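Local coordinates for protein DspB (Aggregatibacter actinomycetemcomitans, PDB 1YHT) that acts as a beta-N-acetylhexosaminidase of glycoside hydrolase family 20, dispersing biofilm, probably by cleaving N-acetylglucosamine units from its matrix polysaccharide, at residues L23-H28 with N59-S64; Y30-I35 with P90-R95; S37-I42 with D98-Y103. One frame throughout, in Å; residues are numbered along the deposited sequence.

Contact 1: residues L23-H28 with N59-S64; sequences LDIARH and NYAIES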
loop_
_atom_site.group_PDB
_atom_site.type_symbol
_atom_site.label_atom_id
_atom_site.label_comp_id
_atom_site.label_asym_id
_atom_site.label_seq_id
_atom_site.Cartn_x
_atom_site.Cartn_y
_atom_site.Cartn_z
ATOM N N LEU A 23 4.336 3.038 -3.880
ATOM C CA LEU A 23 5.452 3.797 -3.346
ATOM C C LEU A 23 5.179 4.004 -1.877
ATOM O O LEU A 23 4.137 4.592 -1.500
ATOM C CB LEU A 23 5.596 5.166 -4.048
ATOM C CG LEU A 23 6.880 5.935 -3.646
ATOM C CD1 LEU A 23 8.184 5.272 -4.069
ATOM C CD2 LEU A 23 6.837 7.321 -4.171
ATOM N N ASP A 24 6.111 3.521 -1.056
ATOM C CA ASP A 24 6.022 3.660 0.396
ATOM C C ASP A 24 6.723 4.955 0.770
ATOM O O ASP A 24 7.941 5.032 0.832
ATOM C CB ASP A 24 6.629 2.442 1.081
ATOM C CG ASP A 24 6.908 2.642 2.561
ATOM O OD1 ASP A 24 6.377 3.577 3.220
ATOM O OD2 ASP A 24 7.677 1.803 3.095
ATOM N N ILE A 25 5.907 5.969 1.005
ATOM C CA ILE A 25 6.406 7.253 1.422
ATOM C C ILE A 25 6.318 7.407 2.929
ATOM O O ILE A 25 6.693 8.423 3.428
ATOM C CB ILE A 25 5.737 8.444 0.677
ATOM C CG1 ILE A 25 4.249 8.613 1.002
ATOM C CG2 ILE A 25 5.972 8.295 -0.860
ATOM C CD1 ILE A 25 3.680 9.830 0.394
ATOM N N ALA A 26 5.874 6.373 3.640
ATOM C CA ALA A 26 5.795 6.426 5.095
ATOM C C ALA A 26 7.146 6.145 5.736
ATOM O O ALA A 26 7.506 6.759 6.732
ATOM C CB ALA A 26 4.759 5.423 5.601
ATOM N N ARG A 27 7.858 5.171 5.203
ATOM C CA ARG A 27 9.188 4.790 5.707
ATOM C C ARG A 27 10.337 5.622 5.115
ATOM O O ARG A 27 11.428 5.635 5.675
ATOM C CB ARG A 27 9.469 3.322 5.397
ATOM C CG ARG A 27 8.791 2.325 6.354
ATOM C CD ARG A 27 7.255 2.404 6.376
ATOM N NE ARG A 27 6.793 1.199 7.069
ATOM C CZ ARG A 27 6.646 0.016 6.504
ATOM N NH1 ARG A 27 6.795 -0.115 5.202
ATOM N NH2 ARG A 27 6.314 -1.043 7.245
ATOM N N HIS A 28 10.127 6.177 3.925
ATOM C CA HIS A 28 11.118 7.054 3.282
ATOM C C HIS A 28 10.370 8.139 2.477
ATOM O O HIS A 28 9.468 7.809 1.716
ATOM C CB HIS A 28 12.022 6.292 2.320
ATOM C CG HIS A 28 13.253 7.065 1.932
ATOM N ND1 HIS A 28 13.247 8.056 0.967
ATOM C CD2 HIS A 28 14.503 7.050 2.443
ATOM C CE1 HIS A 28 14.458 8.588 0.879
ATOM N NE2 HIS A 28 15.237 7.994 1.764
ATOM N N ASN A 59 5.504 6.864 10.015
ATOM C CA ASN A 59 5.007 8.186 9.676
ATOM C C ASN A 59 3.642 8.163 8.977
ATOM O O ASN A 59 3.195 7.119 8.490
ATOM C CB ASN A 59 6.041 8.884 8.779
ATOM C CG ASN A 59 5.813 10.388 8.629
ATOM O OD1 ASN A 59 5.226 11.059 9.487
ATOM N ND2 ASN A 59 6.341 10.930 7.558
ATOM N N TYR A 60 2.980 9.327 9.016
ATOM C CA TYR A 60 1.766 9.619 8.259
ATOM C C TYR A 60 2.206 10.828 7.420
ATOM O O TYR A 60 2.339 11.937 7.946
ATOM C CB TYR A 60 0.607 10.027 9.221
ATOM C CG TYR A 60 -0.686 10.293 8.525
ATOM C CD1 TYR A 60 -1.556 9.245 8.238
ATOM C CD2 TYR A 60 -1.021 11.579 8.086
ATOM C CE1 TYR A 60 -2.764 9.468 7.562
ATOM C CE2 TYR A 60 -2.207 11.820 7.384
ATOM C CZ TYR A 60 -3.085 10.732 7.146
ATOM O OH TYR A 60 -4.235 10.890 6.456
ATOM N N ALA A 61 2.407 10.616 6.125
ATOM C CA ALA A 61 3.204 11.519 5.317
ATOM C C ALA A 61 2.431 12.550 4.477
ATOM O O ALA A 61 2.971 13.060 3.491
ATOM C CB ALA A 61 4.108 10.711 4.415
ATOM N N ILE A 62 1.197 12.868 4.866
ATOM C CA ILE A 62 0.422 13.944 4.241
ATOM C C ILE A 62 -0.219 14.806 5.283
ATOM O O ILE A 62 -0.419 14.393 6.412
ATOM C CB ILE A 62 -0.685 13.416 3.246
ATOM C CG1 ILE A 62 -1.801 12.666 3.978
ATOM C CG2 ILE A 62 -0.044 12.508 2.250
ATOM C CD1 ILE A 62 -2.815 11.989 3.018
ATOM N N GLU A 63 -0.587 16.009 4.859
ATOM C CA GLU A 63 -1.271 16.944 5.689
ATOM C C GLU A 63 -2.652 16.419 6.113
ATOM O O GLU A 63 -3.328 15.664 5.365
ATOM C CB GLU A 63 -1.401 18.286 4.958
ATOM C CG GLU A 63 -1.953 19.404 5.805
ATOM C CD GLU A 63 -1.694 20.816 5.274
ATOM O OE1 GLU A 63 -1.201 21.029 4.131
ATOM O OE2 GLU A 63 -1.942 21.721 6.070
ATOM N N SER A 64 -3.089 16.863 7.293
ATOM C CA SER A 64 -4.366 16.407 7.875
ATOM C C SER A 64 -4.961 17.438 8.836
ATOM O O SER A 64 -4.300 17.833 9.800
ATOM C CB SER A 64 -4.188 15.110 8.662
ATOM O OG SER A 64 -5.429 14.702 9.248
HETATM O O HOH W 1 7.899 9.907 5.442
#

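Contact 2: residues Y30-I35 with P90-R95; sequences YSPEVI and PFLSYR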
loop_
_atom_site.group_PDB
_atom_site.type_symbol
_atom_site.label_atom_id
_atom_site.label_comp_id
_atom_site.label_asym_id
_atom_site.label_seq_id
_atom_site.Cartn_x
_atom_site.Cartn_y
_atom_site.Cartn_z
ATOM N N TYR A 30 9.588 11.182 -0.251
ATOM C CA TYR A 30 9.974 11.571 -1.596
ATOM C C TYR A 30 9.398 12.948 -1.945
ATOM O O TYR A 30 8.209 13.259 -1.721
ATOM C CB TYR A 30 9.497 10.528 -2.645
ATOM C CG TYR A 30 10.032 9.112 -2.416
ATOM C CD1 TYR A 30 11.015 8.561 -3.253
ATOM C CD2 TYR A 30 9.567 8.344 -1.378
ATOM C CE1 TYR A 30 11.483 7.263 -3.087
ATOM C CE2 TYR A 30 10.056 7.035 -1.157
ATOM C CZ TYR A 30 10.993 6.496 -2.021
ATOM O OH TYR A 30 11.485 5.229 -1.811
ATOM N N SER A 31 10.264 13.780 -2.496
ATOM C CA SER A 31 9.903 15.129 -2.892
ATOM C C SER A 31 8.828 15.116 -3.980
ATOM O O SER A 31 8.732 14.173 -4.739
ATOM C CB SER A 31 11.148 15.877 -3.361
ATOM O OG SER A 31 11.499 15.502 -4.681
ATOM N N PRO A 32 7.982 16.141 -4.036
ATOM C CA PRO A 32 7.088 16.236 -5.203
ATOM C C PRO A 32 7.752 16.036 -6.572
ATOM O O PRO A 32 7.221 15.327 -7.432
ATOM C CB PRO A 32 6.517 17.656 -5.076
ATOM C CG PRO A 32 6.474 17.888 -3.611
ATOM C CD PRO A 32 7.707 17.212 -3.056
ATOM N N GLU A 33 8.924 16.624 -6.751
ATOM C CA GLU A 33 9.691 16.466 -7.994
ATOM C C GLU A 33 9.970 15.001 -8.338
ATOM O O GLU A 33 9.782 14.583 -9.459
ATOM C CB GLU A 33 11.014 17.240 -7.924
ATOM C CG GLU A 33 10.906 18.730 -8.242
ATOM C CD GLU A 33 10.716 19.060 -9.714
ATOM O OE1 GLU A 33 11.000 18.179 -10.556
ATOM O OE2 GLU A 33 10.257 20.212 -10.011
ATOM N N VAL A 34 10.437 14.249 -7.360
ATOM C CA VAL A 34 10.758 12.843 -7.533
ATOM C C VAL A 34 9.497 12.013 -7.724
ATOM O O VAL A 34 9.479 11.099 -8.540
ATOM C CB VAL A 34 11.596 12.326 -6.371
ATOM C CG1 VAL A 34 11.743 10.830 -6.429
ATOM C CG2 VAL A 34 12.991 13.039 -6.329
ATOM N N ILE A 35 8.418 12.342 -7.002
ATOM C CA ILE A 35 7.142 11.673 -7.213
ATOM C C ILE A 35 6.649 11.866 -8.648
ATOM O O ILE A 35 6.170 10.919 -9.289
ATOM C CB ILE A 35 6.100 12.137 -6.192
ATOM C CG1 ILE A 35 6.480 11.574 -4.780
ATOM C CG2 ILE A 35 4.726 11.606 -6.592
ATOM C CD1 ILE A 35 5.647 12.068 -3.641
ATOM N N PRO A 90 8.520 14.314 7.912
ATOM C CA PRO A 90 7.978 15.088 6.802
ATOM C C PRO A 90 6.563 14.755 6.379
ATOM O O PRO A 90 6.093 13.650 6.600
ATOM C CB PRO A 90 8.940 14.778 5.664
ATOM C CG PRO A 90 9.420 13.373 5.974
ATOM C CD PRO A 90 9.531 13.335 7.451
ATOM N N PHE A 91 5.878 15.737 5.806
ATOM C CA PHE A 91 4.590 15.441 5.174
ATOM C C PHE A 91 4.361 16.332 3.983
ATOM O O PHE A 91 4.913 17.445 3.875
ATOM C CB PHE A 91 3.462 15.516 6.190
ATOM C CG PHE A 91 3.246 16.888 6.757
ATOM C CD1 PHE A 91 2.307 17.742 6.172
ATOM C CD2 PHE A 91 3.949 17.329 7.875
ATOM C CE1 PHE A 91 2.068 19.016 6.702
ATOM C CE2 PHE A 91 3.710 18.594 8.397
ATOM C CZ PHE A 91 2.775 19.439 7.798
ATOM N N LEU A 92 3.555 15.842 3.050
ATOM C CA LEU A 92 3.187 16.624 1.860
ATOM C C LEU A 92 2.087 17.563 2.241
ATOM O O LEU A 92 1.069 17.134 2.810
ATOM C CB LEU A 92 2.734 15.701 0.715
ATOM C CG LEU A 92 3.823 14.849 0.091
ATOM C CD1 LEU A 92 3.231 13.726 -0.782
ATOM C CD2 LEU A 92 4.861 15.689 -0.685
ATOM N N SER A 93 2.242 18.839 1.900
ATOM C CA SER A 93 1.185 19.788 2.106
ATOM C C SER A 93 0.058 19.541 1.111
ATOM O O SER A 93 0.255 18.925 0.070
ATOM C CB SER A 93 1.690 21.232 1.931
ATOM O OG SER A 93 1.882 21.512 0.554
ATOM N N TYR A 94 -1.117 20.074 1.421
ATOM C CA TYR A 94 -2.240 20.022 0.482
ATOM C C TYR A 94 -1.922 20.692 -0.880
ATOM O O TYR A 94 -2.342 20.211 -1.914
ATOM C CB TYR A 94 -3.449 20.742 1.048
ATOM C CG TYR A 94 -4.065 20.152 2.286
ATOM C CD1 TYR A 94 -4.319 18.771 2.409
ATOM C CD2 TYR A 94 -4.456 20.978 3.323
ATOM C CE1 TYR A 94 -4.915 18.259 3.555
ATOM C CE2 TYR A 94 -5.086 20.452 4.481
ATOM C CZ TYR A 94 -5.286 19.097 4.579
ATOM O OH TYR A 94 -5.903 18.627 5.754
ATOM N N ARG A 95 -1.218 21.816 -0.861
ATOM C CA ARG A 95 -0.775 22.460 -2.114
ATOM C C ARG A 95 0.158 21.582 -2.930
ATOM O O ARG A 95 -0.006 21.419 -4.147
ATOM C CB ARG A 95 -0.135 23.817 -1.801
ATOM C CG ARG A 95 0.587 24.502 -2.993
ATOM C CD ARG A 95 0.794 26.021 -2.747
ATOM N NE ARG A 95 0.270 26.787 -3.915
ATOM C CZ ARG A 95 -0.968 27.279 -4.048
ATOM N NH1 ARG A 95 -1.874 27.162 -3.066
ATOM N NH2 ARG A 95 -1.301 27.931 -5.176
#

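Contact 3: residues S37-I42 with D98-Y103; sequences SFIDTI and DDIKAY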
loop_
_atom_site.group_PDB
_atom_site.type_symbol
_atom_site.label_atom_id
_atom_site.label_comp_id
_atom_site.label_asym_id
_atom_site.label_seq_id
_atom_site.Cartn_x
_atom_site.Cartn_y
_atom_site.Cartn_z
ATOM N N SER A 37 8.630 12.329 -11.220
ATOM C CA SER A 37 9.477 11.468 -12.039
ATOM C C SER A 37 9.002 10.009 -12.077
ATOM O O SER A 37 9.018 9.376 -13.108
ATOM C CB SER A 37 10.953 11.572 -11.589
ATOM O OG SER A 37 11.501 12.858 -11.882
ATOM N N PHE A 38 8.574 9.471 -10.930
ATOM C CA PHE A 38 7.978 8.139 -10.879
ATOM C C PHE A 38 6.739 8.103 -11.773
ATOM O O PHE A 38 6.529 7.126 -12.522
ATOM C CB PHE A 38 7.543 7.773 -9.435
ATOM C CG PHE A 38 8.612 7.273 -8.576
ATOM C CD1 PHE A 38 9.313 6.132 -8.911
ATOM C CD2 PHE A 38 8.933 7.925 -7.391
ATOM C CE1 PHE A 38 10.288 5.629 -8.066
ATOM C CE2 PHE A 38 9.877 7.422 -6.551
ATOM C CZ PHE A 38 10.585 6.267 -6.910
ATOM N N ILE A 39 5.911 9.156 -11.693
ATOM C CA ILE A 39 4.738 9.263 -12.561
ATOM C C ILE A 39 5.133 9.239 -14.080
ATOM O O ILE A 39 4.470 8.610 -14.901
ATOM C CB ILE A 39 3.900 10.490 -12.223
ATOM C CG1 ILE A 39 3.101 10.229 -10.937
ATOM C CG2 ILE A 39 2.927 10.822 -13.395
ATOM C CD1 ILE A 39 2.709 11.429 -10.229
ATOM N N ASP A 40 6.227 9.913 -14.418
ATOM C CA ASP A 40 6.721 9.933 -15.815
ATOM C C ASP A 40 7.056 8.530 -16.260
ATOM O O ASP A 40 6.606 8.084 -17.321
ATOM C CB ASP A 40 7.933 10.813 -15.928
ATOM C CG ASP A 40 7.614 12.286 -15.693
ATOM O OD1 ASP A 40 6.494 12.754 -15.974
ATOM O OD2 ASP A 40 8.521 12.993 -15.221
ATOM N N THR A 41 7.773 7.798 -15.433
ATOM C CA THR A 41 8.124 6.403 -15.753
ATOM C C THR A 41 6.876 5.533 -15.936
ATOM O O THR A 41 6.781 4.792 -16.914
ATOM C CB THR A 41 9.039 5.799 -14.683
ATOM O OG1 THR A 41 10.187 6.596 -14.589
ATOM C CG2 THR A 41 9.481 4.381 -15.014
ATOM N N ILE A 42 5.910 5.657 -15.013
ATOM C CA ILE A 42 4.702 4.859 -15.078
ATOM C C ILE A 42 4.012 5.148 -16.431
ATOM O O ILE A 42 3.617 4.227 -17.171
ATOM C CB ILE A 42 3.742 5.131 -13.869
ATOM C CG1 ILE A 42 4.400 4.708 -12.540
ATOM C CG2 ILE A 42 2.430 4.336 -14.017
ATOM C CD1 ILE A 42 3.787 5.343 -11.324
ATOM N N ASP A 98 -1.933 18.817 -4.378
ATOM C CA ASP A 98 -2.721 19.324 -5.510
ATOM C C ASP A 98 -1.872 19.465 -6.790
ATOM O O ASP A 98 -2.326 19.158 -7.868
ATOM C CB ASP A 98 -3.343 20.674 -5.187
ATOM C CG ASP A 98 -4.527 20.572 -4.238
ATOM O OD1 ASP A 98 -5.091 19.460 -4.041
ATOM O OD2 ASP A 98 -4.894 21.649 -3.704
ATOM N N ASP A 99 -0.617 19.859 -6.627
ATOM C CA ASP A 99 0.369 19.879 -7.694
ATOM C C ASP A 99 0.638 18.424 -8.261
ATOM O O ASP A 99 0.607 18.194 -9.479
ATOM C CB ASP A 99 1.667 20.518 -7.169
ATOM C CG ASP A 99 2.783 20.597 -8.241
ATOM O OD1 ASP A 99 2.475 20.813 -9.416
ATOM O OD2 ASP A 99 3.967 20.426 -7.890
ATOM N N ILE A 100 0.804 17.449 -7.369
ATOM C CA ILE A 100 1.022 16.051 -7.786
ATOM C C ILE A 100 -0.225 15.498 -8.505
ATOM O O ILE A 100 -0.083 14.808 -9.495
ATOM C CB ILE A 100 1.400 15.176 -6.568
ATOM C CG1 ILE A 100 2.789 15.604 -6.053
ATOM C CG2 ILE A 100 1.403 13.671 -6.901
ATOM C CD1 ILE A 100 3.099 15.172 -4.635
ATOM N N LYS A 101 -1.413 15.802 -7.963
ATOM C CA LYS A 101 -2.691 15.348 -8.483
ATOM C C LYS A 101 -2.903 15.820 -9.904
ATOM O O LYS A 101 -3.248 15.016 -10.781
ATOM C CB LYS A 101 -3.843 15.864 -7.605
ATOM C CG LYS A 101 -3.957 15.173 -6.242
ATOM C CD LYS A 101 -4.816 15.933 -5.238
ATOM C CE LYS A 101 -6.156 16.438 -5.789
ATOM N NZ LYS A 101 -6.819 17.418 -4.810
ATOM N N ALA A 102 -2.711 17.126 -10.123
ATOM C CA ALA A 102 -2.790 17.727 -11.472
ATOM C C ALA A 102 -1.818 17.039 -12.460
ATOM O O ALA A 102 -2.174 16.701 -13.593
ATOM C CB ALA A 102 -2.559 19.264 -11.397
ATOM N N TYR A 103 -0.612 16.765 -12.000
ATOM C CA TYR A 103 0.408 16.222 -12.855
ATOM C C TYR A 103 0.003 14.781 -13.232
ATOM O O TYR A 103 0.019 14.421 -14.430
ATOM C CB TYR A 103 1.753 16.285 -12.152
ATOM C CG TYR A 103 2.890 15.973 -13.058
ATOM C CD1 TYR A 103 3.400 16.954 -13.898
ATOM C CD2 TYR A 103 3.455 14.687 -13.107
ATOM C CE1 TYR A 103 4.454 16.659 -14.806
ATOM C CE2 TYR A 103 4.485 14.397 -13.983
ATOM C CZ TYR A 103 4.970 15.384 -14.851
ATOM O OH TYR A 103 6.011 15.104 -15.729
#

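Contact 1: residues L23-H28 with N59-S64
The amide nitrogen ND2 of N59 is held from two directions: it donates to a water 2.8 Å away and also to P90 O. That water in turn donates to I25 O, likewise at 2.8 Å, and so bridges the two segments. Direct contact is mostly side chain on backbone. N59 CB sits 3.3 Å from A26 O, and N59 N is buried without a partner. The methyl A61 CB touches I25 O at 3.6 Å and also meets I25 CG1 at 4.0 Å; that branch stands between the backbone N and carbonyl carbon of I25 (chi1 67°), where it faces the methyl. D24 fixes the shape of the turn that presents these carbonyls. Its OD1 accepts from A26 N and R27 N, both 2.9 Å away and on the same face of the carboxylate, forming an Asx turn and Asx motif, while OD2 makes a salt bridge with R27 NH1. The turn leaves the C-terminal end of strand 18-24, the end at which active sites of TIM barrels lie. Strands 49-53 and 324-329 flank strand 18-24, whereas Y60 turns from the contact to pack on helices 122-132 and 154-171.

Contact 2: residues Y30-I35 with P90-R95
L92 carries the 90-95 side of this contact, its side chain running from CB toward the start of helix 32-44, where P32 and I35 receive it. CG lies beside the backbone N, anti to the carbonyl carbon (chi1 -69°), and from there the two methyls part company. CD2 goes to the pyrrolidine ring of P32, with CG and CD of that proline each 4.0 Å from it, the two side chains lying alongside and pointing opposite ways; Y30 O lies somewhat farther from the same methyl. CD1 meets I35 CD1 tip to tip at 4.1 Å. F29, L97 and I100 also pack on L92. Each segment leads into a helix with a serine at the N-cap. S31 OG accepts from V34 N at 3.1 Å in a nearly straight bond (163°), and S93 OG caps a backbone N just beyond R95. The backbone of L92 is itself bonded to A61 and E63. The contact thus joins the starts of two outer helices of the barrel, 32-44 and 94-106. It is small, 106 Å², and apolar apart from Y30 O beside a methyl, which implies that van der Waals packing joins the segments, while polar bonds within each segment and to other parts of the chain hold the backbones.

Contact 3: residues S37-I42 with D98-Y103
The Y103 ring meets D40 at its hydroxyl edge, where OD1 lies in the ring plane, and meets I39 obliquely, CD2 of the ring coming 3.9 Å from I39 CG2. The carboxylate of D40 is turned 68° from the ring, and the aspartate comes in roughly perpendicular to the tyrosine side chain. Y103 OH donates to D40 OD1 across 2.4 Å, so short that the exact length is doubtful. K107 NZ makes a salt bridge to the same oxygen and would help to keep the carboxylate ionised. Y103 extends across to helix 32-44 because its first torsion (chi1 -170°) sets CG opposite the backbone N. The other branch of I39 reaches inward: its CD1 meets I100 CG2 at 4.2 Å. The interface thus grades from apolar isoleucines inside to a tyrosine-aspartate pair nearer the surface, both residues partly exposed, and D99 and K36 add a further salt bridge. The axes of 37-42 and 98-103 run 14° from parallel and approach to 11.1 Å, as adjacent helices do on the outside of a TIM barrel. F38 and I42 pack inward on strand 18-24, and T41 touches helix 339-358, so helix 32-44 lies between helices 94-106 and 339-358.

In the fold
From the N terminus, strand 18-24, the turn after it and helix 32-44 supply the first segments of all three contacts in order; the partners follow in the same order, from the loop after strand 49-53 to helix 94-106. All three thus cross along the chain and none nests. Contact 1 closes a loop of 30 residues containing the whole of helix 32-44 and strand 49-53; contact 2 spans two strands of the small antiparallel sheet and contact 3 all three. Contacts 1 and 2 are joined by probable bonds from E63 to L92 and Y94. Contacts 2 and 3 share both helices and merge around I100, while F38 reaches back to L23 and Y30, linking barrel strand and outer helices.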